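Local coordinates for protein formate dehydrogenase (Staphylococcus aureus, PDB 6TTB) that probably catalyses the NAD-dependent oxidation of formate to carbon dioxide, passing a hydride to the nicotinamide of the bound cofactor, at residues F62-E65 / E69-I72; L202-L207 / V212-Y217; D260-M265 / S269-T274. All coordinates share one frame; numbering follows the deposited sequence.

Contact 1 of 3, residues F62-E65 / E69-I72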
# COMPACT_ATOMS: atom_id res chain seq x y z
N PHE A 62 6.01 36.46 -8.87
CA PHE A 62 5.44 36.33 -10.20
C PHE A 62 4.36 37.37 -10.40
O PHE A 62 4.24 37.92 -11.48
CB PHE A 62 4.83 34.96 -10.40
CG PHE A 62 4.09 34.83 -11.71
CD1 PHE A 62 2.79 35.26 -11.83
CD2 PHE A 62 4.72 34.31 -12.82
CE1 PHE A 62 2.12 35.18 -13.05
CE2 PHE A 62 4.04 34.20 -14.01
CZ PHE A 62 2.74 34.66 -14.13
N LEU A 63 3.54 37.59 -9.37
CA LEU A 63 2.44 38.55 -9.46
C LEU A 63 2.93 39.97 -9.21
O LEU A 63 2.65 40.85 -10.00
CB LEU A 63 1.35 38.17 -8.44
CG LEU A 63 0.45 37.01 -8.87
CD1 LEU A 63 -0.62 36.73 -7.83
CD2 LEU A 63 -0.16 37.29 -10.22
N GLU A 64 3.59 40.19 -8.08
CA GLU A 64 4.08 41.51 -7.71
C GLU A 64 5.15 41.99 -8.70
O GLU A 64 5.68 43.07 -8.56
CB GLU A 64 4.60 41.51 -6.26
CG GLU A 64 3.50 41.46 -5.18
CD GLU A 64 3.96 41.22 -3.73
OE1 GLU A 64 4.77 42.04 -3.19
OE2 GLU A 64 3.51 40.22 -3.13
N GLU A 65 5.43 41.19 -9.71
CA GLU A 65 6.41 41.56 -10.71
C GLU A 65 5.71 42.09 -11.93
O GLU A 65 6.36 42.44 -12.90
CB GLU A 65 7.11 40.32 -11.24
CG GLU A 65 8.53 40.57 -11.70
CD GLU A 65 9.46 39.44 -11.26
OE1 GLU A 65 9.69 38.52 -12.07
OE2 GLU A 65 9.88 39.44 -10.07
N GLU A 69 -1.77 43.02 -7.29
CA GLU A 69 -1.76 42.89 -5.84
C GLU A 69 -1.93 41.42 -5.53
O GLU A 69 -2.75 40.77 -6.14
CB GLU A 69 -2.88 43.73 -5.18
CG GLU A 69 -2.66 43.95 -3.68
CD GLU A 69 -3.84 44.43 -2.82
OE1 GLU A 69 -4.57 45.39 -3.22
OE2 GLU A 69 -4.00 43.91 -1.72
N PHE A 70 -1.15 40.92 -4.57
CA PHE A 70 -1.24 39.51 -4.18
C PHE A 70 -1.50 39.38 -2.68
O PHE A 70 -0.68 39.76 -1.87
CB PHE A 70 0.02 38.74 -4.60
CG PHE A 70 -0.01 37.30 -4.21
CD1 PHE A 70 -1.17 36.56 -4.34
CD2 PHE A 70 1.10 36.71 -3.63
CE1 PHE A 70 -1.22 35.24 -3.93
CE2 PHE A 70 1.07 35.38 -3.22
CZ PHE A 70 -0.10 34.65 -3.35
N ILE A 71 -2.60 38.74 -2.35
CA ILE A 71 -2.97 38.59 -0.96
C ILE A 71 -3.05 37.10 -0.62
O ILE A 71 -3.95 36.38 -1.10
CB ILE A 71 -4.31 39.25 -0.73
CG1 ILE A 71 -4.17 40.77 -0.70
CG2 ILE A 71 -4.97 38.68 0.52
CD1 ILE A 71 -4.38 41.35 0.69
N ILE A 72 -2.12 36.63 0.21
CA ILE A 72 -2.31 35.30 0.73
C ILE A 72 -3.08 35.39 2.04
O ILE A 72 -2.80 36.27 2.83
CB ILE A 72 -0.99 34.50 0.83
CG1 ILE A 72 -0.93 33.68 2.12
CG2 ILE A 72 0.21 35.40 0.64
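L63 near the end of helix 59-64 meets F70 on strand 69-73, closing the beta-alpha-beta unit in which strand 34-38 leads through the helix to strand 69-73, the strand at one margin of a five-stranded parallel sheet. The two segments are joined by a three-residue turn, and their backbones come closest at E64 and E69, with CA atoms 6.3 Å apart, and at L63 and F70, 6.5 Å apart.

The apolar part of the contact rests on a single branch of the leucine. CD1 of L63 approaches the F70 ring obliquely and lies 3.5 Å from its CD1 atom and 3.7 Å from CG, while CB of L63 keeps 4.1 Å from CB of F70. The leucine and phenylalanine side chains cross at about a right angle. In F70 the ring carbon CG is anti to the backbone N (chi1 179°); although its CB is directed at the helix, the outer end of the ring leads away from L63 and E64, so the leucine meets the root of the ring and not its far end. Around this pair, L63 also packs on I35 of the neighbouring strand 34-38 and on L344 and F348 of helix 330-348, and F70 touches A37, A56 and L59. The helix is thus held between the sheet and a second helix.

E64, an exposed residue, adds a loose contact of a carboxylate oxygen with apolar atoms. It stretches its chain beyond CG across the start of the phenylalanine side chain, its carboxylate plane turned 46° from the ring plane. One oxygen comes to the ring edge, near its plane, without forming a bond: OE2 of E64 stands 4.1 Å from CB of F70.

Contact 2 of 3, residues L202-L207 / V212-Y217; sequences LVAERL and VTLQHY. With NAD (nicotinamide-adenine-dinucleotide), chain C.
A204 and L207 of helix 198-207 face L214 and V212 across the turn that leads into strand 213-217, with CA atoms 7.2 Å apart for A204 and L214 and 7.4 Å for L207 and V212. Helix and strand complete the first beta-alpha-beta unit of the NAD-binding Rossmann domain, whose opening strand is 190-194.

L214 makes the main contact. Its CG is anti to the carbonyl carbon (chi1 -63°), and the two methyls divide the helix between them: CD1 lies 3.6 Å from CB of A204, whereas CD2 is 4.3 Å from CB of L207. At the turn, CG1 of V212 rests 4.0 Å from the backbone O of L207. On another side of the helix, the extended side chain of R206 runs back along the helix, and its NH1 is hydrogen-bonded to L202 O at 3.1 Å, tilted out of the carbonyl plane and on the opposite face from the backbone N of R206, which uses the same oxygen. R206 also packs on P209 of the second subunit.

At the far end of the strand the edge of the Y217 ring reaches the adenine, CE1 lying 3.6 Å from C2A of NAD. Helix and strand therefore meet through small and branched apolar groups without polar pairing, while hydrogen bonds to NAD come from residues such as D218, through OD2, and the backbone N of R198 and I199, beside this interface.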
# COMPACT_ATOMS: atom_id res chain seq x y z
N LEU A 202 -4.05 4.90 -16.05
CA LEU A 202 -2.73 4.91 -15.45
C LEU A 202 -2.69 3.81 -14.40
O LEU A 202 -1.66 3.15 -14.18
CB LEU A 202 -2.47 6.28 -14.82
CG LEU A 202 -2.12 7.40 -15.81
CD1 LEU A 202 -2.31 8.80 -15.16
CD2 LEU A 202 -0.74 7.23 -16.29
N VAL A 203 -3.85 3.52 -13.82
CA VAL A 203 -3.89 2.59 -12.73
C VAL A 203 -3.84 1.22 -13.32
O VAL A 203 -3.24 0.32 -12.75
CB VAL A 203 -5.15 2.80 -11.93
CG1 VAL A 203 -5.53 1.57 -11.17
CG2 VAL A 203 -5.01 4.00 -11.02
N ALA A 204 -4.45 1.06 -14.51
CA ALA A 204 -4.44 -0.27 -15.12
C ALA A 204 -3.02 -0.65 -15.47
O ALA A 204 -2.59 -1.76 -15.17
CB ALA A 204 -5.37 -0.36 -16.30
N GLU A 205 -2.28 0.30 -16.01
CA GLU A 205 -0.95 0.04 -16.50
C GLU A 205 -0.12 -0.47 -15.35
O GLU A 205 0.59 -1.48 -15.47
CB GLU A 205 -0.31 1.31 -17.06
CG GLU A 205 -0.33 1.36 -18.57
CD GLU A 205 -0.46 2.77 -19.10
OE1 GLU A 205 0.30 3.66 -18.59
OE2 GLU A 205 -1.34 3.01 -20.00
N ARG A 206 -0.22 0.22 -14.21
CA ARG A 206 0.58 -0.15 -13.07
C ARG A 206 0.01 -1.40 -12.43
O ARG A 206 0.75 -2.14 -11.85
CB ARG A 206 0.71 0.97 -12.05
CG ARG A 206 1.21 2.27 -12.64
CD ARG A 206 0.99 3.34 -11.59
NE ARG A 206 1.79 4.49 -11.99
CZ ARG A 206 1.90 4.90 -13.26
NH1 ARG A 206 1.16 4.32 -14.18
NH2 ARG A 206 2.73 5.88 -13.59
N LEU A 207 -1.28 -1.68 -12.58
CA LEU A 207 -1.71 -2.89 -11.93
C LEU A 207 -1.38 -4.09 -12.83
O LEU A 207 -1.33 -5.21 -12.34
CB LEU A 207 -3.21 -2.86 -11.57
CG LEU A 207 -3.63 -2.14 -10.28
CD1 LEU A 207 -5.16 -2.30 -10.04
CD2 LEU A 207 -2.90 -2.69 -9.10
N VAL A 212 -3.37 -10.21 -12.23
CA VAL A 212 -4.57 -9.71 -11.62
C VAL A 212 -5.52 -9.54 -12.81
O VAL A 212 -5.05 -9.21 -13.87
CB VAL A 212 -4.21 -8.36 -10.89
CG1 VAL A 212 -4.77 -7.11 -11.54
CG2 VAL A 212 -4.45 -8.38 -9.39
N THR A 213 -6.77 -9.93 -12.68
CA THR A 213 -7.71 -9.60 -13.72
C THR A 213 -8.28 -8.19 -13.52
O THR A 213 -8.77 -7.88 -12.43
CB THR A 213 -8.83 -10.63 -13.79
OG1 THR A 213 -8.17 -11.78 -14.29
CG2 THR A 213 -9.91 -10.22 -14.76
N LEU A 214 -8.16 -7.34 -14.55
CA LEU A 214 -8.73 -6.02 -14.57
C LEU A 214 -10.06 -6.04 -15.30
O LEU A 214 -10.12 -6.48 -16.46
CB LEU A 214 -7.76 -5.11 -15.31
CG LEU A 214 -6.42 -4.98 -14.62
CD1 LEU A 214 -5.73 -3.71 -15.04
CD2 LEU A 214 -6.64 -4.98 -13.12
N GLN A 215 -11.08 -5.43 -14.68
CA GLN A 215 -12.28 -4.97 -15.37
C GLN A 215 -12.44 -3.45 -15.14
O GLN A 215 -12.08 -2.94 -14.11
CB GLN A 215 -13.50 -5.50 -14.65
CG GLN A 215 -13.66 -6.99 -14.62
CD GLN A 215 -14.76 -7.40 -13.67
OE1 GLN A 215 -14.93 -6.83 -12.63
NE2 GLN A 215 -15.42 -8.50 -13.98
N HIS A 216 -13.06 -2.77 -16.08
CA HIS A 216 -13.44 -1.40 -15.91
C HIS A 216 -14.84 -1.17 -16.42
O HIS A 216 -15.34 -1.92 -17.25
CB HIS A 216 -12.53 -0.51 -16.67
CG HIS A 216 -12.67 -0.67 -18.13
ND1 HIS A 216 -12.14 -1.75 -18.80
CD2 HIS A 216 -13.16 0.17 -19.07
CE1 HIS A 216 -12.33 -1.58 -20.08
NE2 HIS A 216 -12.92 -0.39 -20.28
N TYR A 217 -15.46 -0.12 -15.86
CA TYR A 217 -16.66 0.52 -16.40
C TYR A 217 -16.40 2.01 -16.59
O TYR A 217 -15.82 2.68 -15.72
CB TYR A 217 -17.86 0.35 -15.44
CG TYR A 217 -19.02 1.18 -15.85
CD1 TYR A 217 -18.97 2.55 -15.67
CD2 TYR A 217 -20.09 0.63 -16.58
CE1 TYR A 217 -19.95 3.38 -16.19
CE2 TYR A 217 -21.11 1.44 -17.07
CZ TYR A 217 -21.01 2.82 -16.89
OH TYR A 217 -21.99 3.68 -17.28
PA NAD C . -10.97 11.63 -16.49
O1A NAD C . -11.97 12.57 -17.06
O2A NAD C . -9.75 11.19 -17.27
O5B NAD C . -11.72 10.34 -15.86
C5B NAD C . -13.14 10.33 -15.64
C4B NAD C . -13.75 9.29 -16.55
O4B NAD C . -14.87 8.70 -15.86
C3B NAD C . -14.27 9.81 -17.91
O3B NAD C . -13.50 9.46 -19.06
C2B NAD C . -15.71 9.29 -18.02
O2B NAD C . -15.95 8.56 -19.21
C1B NAD C . -15.92 8.45 -16.75
N9A NAD C . -17.21 8.72 -16.10
C8A NAD C . -18.07 9.78 -16.36
N7A NAD C . -19.23 9.67 -15.75
C5A NAD C . -19.18 8.43 -15.12
C6A NAD C . -20.13 7.70 -14.35
N6A NAD C . -21.37 8.08 -14.13
N1A NAD C . -19.77 6.45 -13.94
C2A NAD C . -18.52 6.03 -14.20
N3A NAD C . -17.54 6.64 -14.87
C4A NAD C . -17.93 7.84 -15.32
O3 NAD C . -10.47 12.25 -15.15
PN NAD C . -9.22 11.72 -14.39
O1N NAD C . -8.08 12.64 -14.75
O2N NAD C . -9.06 10.24 -14.64
O5D NAD C . -9.70 11.97 -12.86
C5D NAD C . -10.34 10.88 -12.13
C4D NAD C . -10.95 11.48 -10.91
O4D NAD C . -9.92 11.57 -9.89
C3D NAD C . -11.49 12.91 -11.15
O3D NAD C . -12.90 12.99 -11.08
C2D NAD C . -10.76 13.78 -10.11
O2D NAD C . -11.59 14.62 -9.32
C1D NAD C . -10.02 12.80 -9.22
N1N NAD C . -8.68 13.33 -8.94
C2N NAD C . -8.25 13.48 -7.58
C3N NAD C . -6.97 13.98 -7.29
C7N NAD C . -6.40 13.88 -5.87
O7N NAD C . -5.54 14.68 -5.52
N7N NAD C . -6.83 12.89 -5.07
C4N NAD C . -6.20 14.55 -8.38
C5N NAD C . -6.66 14.41 -9.71
C6N NAD C . -7.91 13.83 -9.96

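Contact 3 of 3, residues D260-M265 / S269-T274; sequences DVLSRM and SYLVNT
M265, just past helix 259-264, reaches across to S269 and Y270 of segment 269-274, while L262 one turn earlier meets L271. These elements finish a beta-alpha-beta unit that begins with strand 242-245, in the Rossmann-type NAD-binding domain, and strand 269-273 lies inside its parallel sheet between 242-245 and 294-299. The segments draw together toward the turn: CA atoms are 9.3 Å apart for L262 and L271 but 7.0 Å for M265 and S269.

The shape of M265 decides most of the contact. The chain runs extended through chi2 before bending at chi3 (62°), which turns the methyl CE toward S269 and Y270. There CE lies 3.6 Å from OG of S269 and 4.0 Å from the backbone O of Y270, van der Waals neighbours only. The sulfur is more distant, SD standing 4.4 Å from CD1 of L271. I243 of the adjacent strand also touches M265.

With its OG set between the backbone N and the carbonyl carbon (chi1 43°), S269 turns the hydroxyl back to the intervening turn, where it is hydrogen-bonded to K266 O. This gives the buried polar group a partner, while the methionine carbons CE and CB lie against it from the helix side.

Farther up, the side chain of L271 points toward the helix, and that of L262, though its CB is not aimed at the strand, brings its end nearer. L294 and Y297 of the next strand touch L271, and the chain continues to T274, whose backbone O is hydrogen-bonded to NAD N7N. The leucines cross at about a right angle and meet through one methyl each, CD2 of L262 lying 4.1 Å from CD2 of L271.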
# COMPACT_ATOMS: atom_id res chain seq x y z
N ASP A 260 -27.03 0.91 -0.94
CA ASP A 260 -27.56 -0.08 -1.86
C ASP A 260 -26.45 -0.75 -2.63
O ASP A 260 -26.42 -2.00 -2.72
CB ASP A 260 -28.41 0.57 -2.91
CG ASP A 260 -29.84 0.72 -2.43
OD1 ASP A 260 -30.20 0.03 -1.41
OD2 ASP A 260 -30.59 1.49 -3.07
N VAL A 261 -25.60 0.12 -3.24
CA VAL A 261 -24.41 -0.28 -3.98
C VAL A 261 -23.40 -0.99 -3.07
O VAL A 261 -22.92 -2.06 -3.41
CB VAL A 261 -23.72 0.89 -4.69
CG1 VAL A 261 -22.53 0.35 -5.49
CG2 VAL A 261 -24.63 1.70 -5.58
N LEU A 262 -22.96 -0.36 -1.98
CA LEU A 262 -22.12 -1.09 -1.04
C LEU A 262 -22.71 -2.47 -0.90
O LEU A 262 -22.02 -3.42 -1.11
CB LEU A 262 -22.06 -0.36 0.30
CG LEU A 262 -21.41 1.02 0.24
CD1 LEU A 262 -21.27 1.67 1.61
CD2 LEU A 262 -20.06 0.97 -0.48
N SER A 263 -24.01 -2.56 -0.57
CA SER A 263 -24.67 -3.84 -0.30
C SER A 263 -24.39 -4.90 -1.39
O SER A 263 -24.25 -6.06 -1.09
CB SER A 263 -26.20 -3.65 -0.00
N ARG A 264 -24.22 -4.48 -2.65
CA ARG A 264 -24.27 -5.34 -3.85
C ARG A 264 -22.86 -5.79 -4.22
O ARG A 264 -22.66 -6.61 -5.12
CB ARG A 264 -24.84 -4.55 -5.06
CG ARG A 264 -26.23 -3.95 -4.80
CD ARG A 264 -27.17 -4.01 -5.98
NE ARG A 264 -27.27 -2.68 -6.54
CZ ARG A 264 -26.52 -2.23 -7.56
NH1 ARG A 264 -25.63 -3.03 -8.13
NH2 ARG A 264 -26.68 -1.00 -8.02
N MET A 265 -21.89 -5.13 -3.61
CA MET A 265 -20.48 -5.41 -3.74
C MET A 265 -20.20 -6.75 -3.05
O MET A 265 -20.94 -7.13 -2.15
CB MET A 265 -19.71 -4.29 -3.04
CG MET A 265 -19.54 -3.08 -3.89
SD MET A 265 -18.12 -2.00 -3.32
CE MET A 265 -16.76 -3.18 -3.57
N SER A 269 -15.05 -7.56 0.24
CA SER A 269 -14.28 -6.90 -0.81
C SER A 269 -13.63 -5.65 -0.25
O SER A 269 -13.75 -5.37 0.96
CB SER A 269 -15.11 -6.61 -2.00
OG SER A 269 -16.35 -6.11 -1.60
N TYR A 270 -12.92 -4.90 -1.11
CA TYR A 270 -12.27 -3.67 -0.66
C TYR A 270 -12.63 -2.54 -1.62
O TYR A 270 -12.84 -2.77 -2.80
CB TYR A 270 -10.73 -3.80 -0.67
CG TYR A 270 -10.18 -4.94 0.13
CD1 TYR A 270 -10.24 -6.26 -0.32
CD2 TYR A 270 -9.56 -4.69 1.34
CE1 TYR A 270 -9.70 -7.31 0.42
CE2 TYR A 270 -9.00 -5.73 2.08
CZ TYR A 270 -9.09 -7.04 1.63
OH TYR A 270 -8.54 -8.02 2.42
N LEU A 271 -12.50 -1.29 -1.12
CA LEU A 271 -12.92 -0.13 -1.87
C LEU A 271 -11.88 0.93 -1.70
O LEU A 271 -11.52 1.25 -0.55
CB LEU A 271 -14.27 0.39 -1.31
CG LEU A 271 -14.94 1.54 -2.10
CD1 LEU A 271 -15.12 1.20 -3.57
CD2 LEU A 271 -16.21 1.91 -1.50
N VAL A 272 -11.50 1.54 -2.84
CA VAL A 272 -10.50 2.58 -2.82
C VAL A 272 -11.03 3.72 -3.63
O VAL A 272 -11.51 3.54 -4.74
CB VAL A 272 -9.13 2.13 -3.34
CG1 VAL A 272 -8.24 3.30 -3.74
CG2 VAL A 272 -8.42 1.34 -2.30
N ASN A 273 -10.98 4.89 -3.01
CA ASN A 273 -11.55 6.05 -3.60
C ASN A 273 -10.62 7.22 -3.32
O ASN A 273 -10.61 7.75 -2.22
CB ASN A 273 -12.94 6.29 -3.08
CG ASN A 273 -13.44 7.65 -3.49
OD1 ASN A 273 -12.95 8.22 -4.49
ND2 ASN A 273 -14.45 8.17 -2.76
N THR A 274 -9.85 7.56 -4.34
CA THR A 274 -9.07 8.74 -4.38
C THR A 274 -9.62 9.71 -5.45
O THR A 274 -8.83 10.49 -6.07
CB THR A 274 -7.72 8.33 -4.91
OG1 THR A 274 -7.99 7.57 -6.12
CG2 THR A 274 -6.94 7.56 -3.88

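All three contacts pair a helix with the strand that follows it in a beta-alpha-beta unit, but they occupy two sheets. Contacts 2 and 3 share the seven-stranded NAD-binding sheet, their centres about 17 Å apart; contact 1 belongs to the five-stranded sheet across the chain's centre, its centre about 43 Å from that of contact 2 and about 45 Å from that of contact 3. Every touching residue of contact 3 is buried, as are those of contact 2 apart from the partly exposed V212, whereas contact 1 includes an exposed glutamate. Aromatic packing marks contact 1, aliphatic methyls contact 2, and a methionine near a hydroxyl contact 3. Contacts 2 and 3 lead toward opposite ends of NAD, adenine and nicotinamide amide.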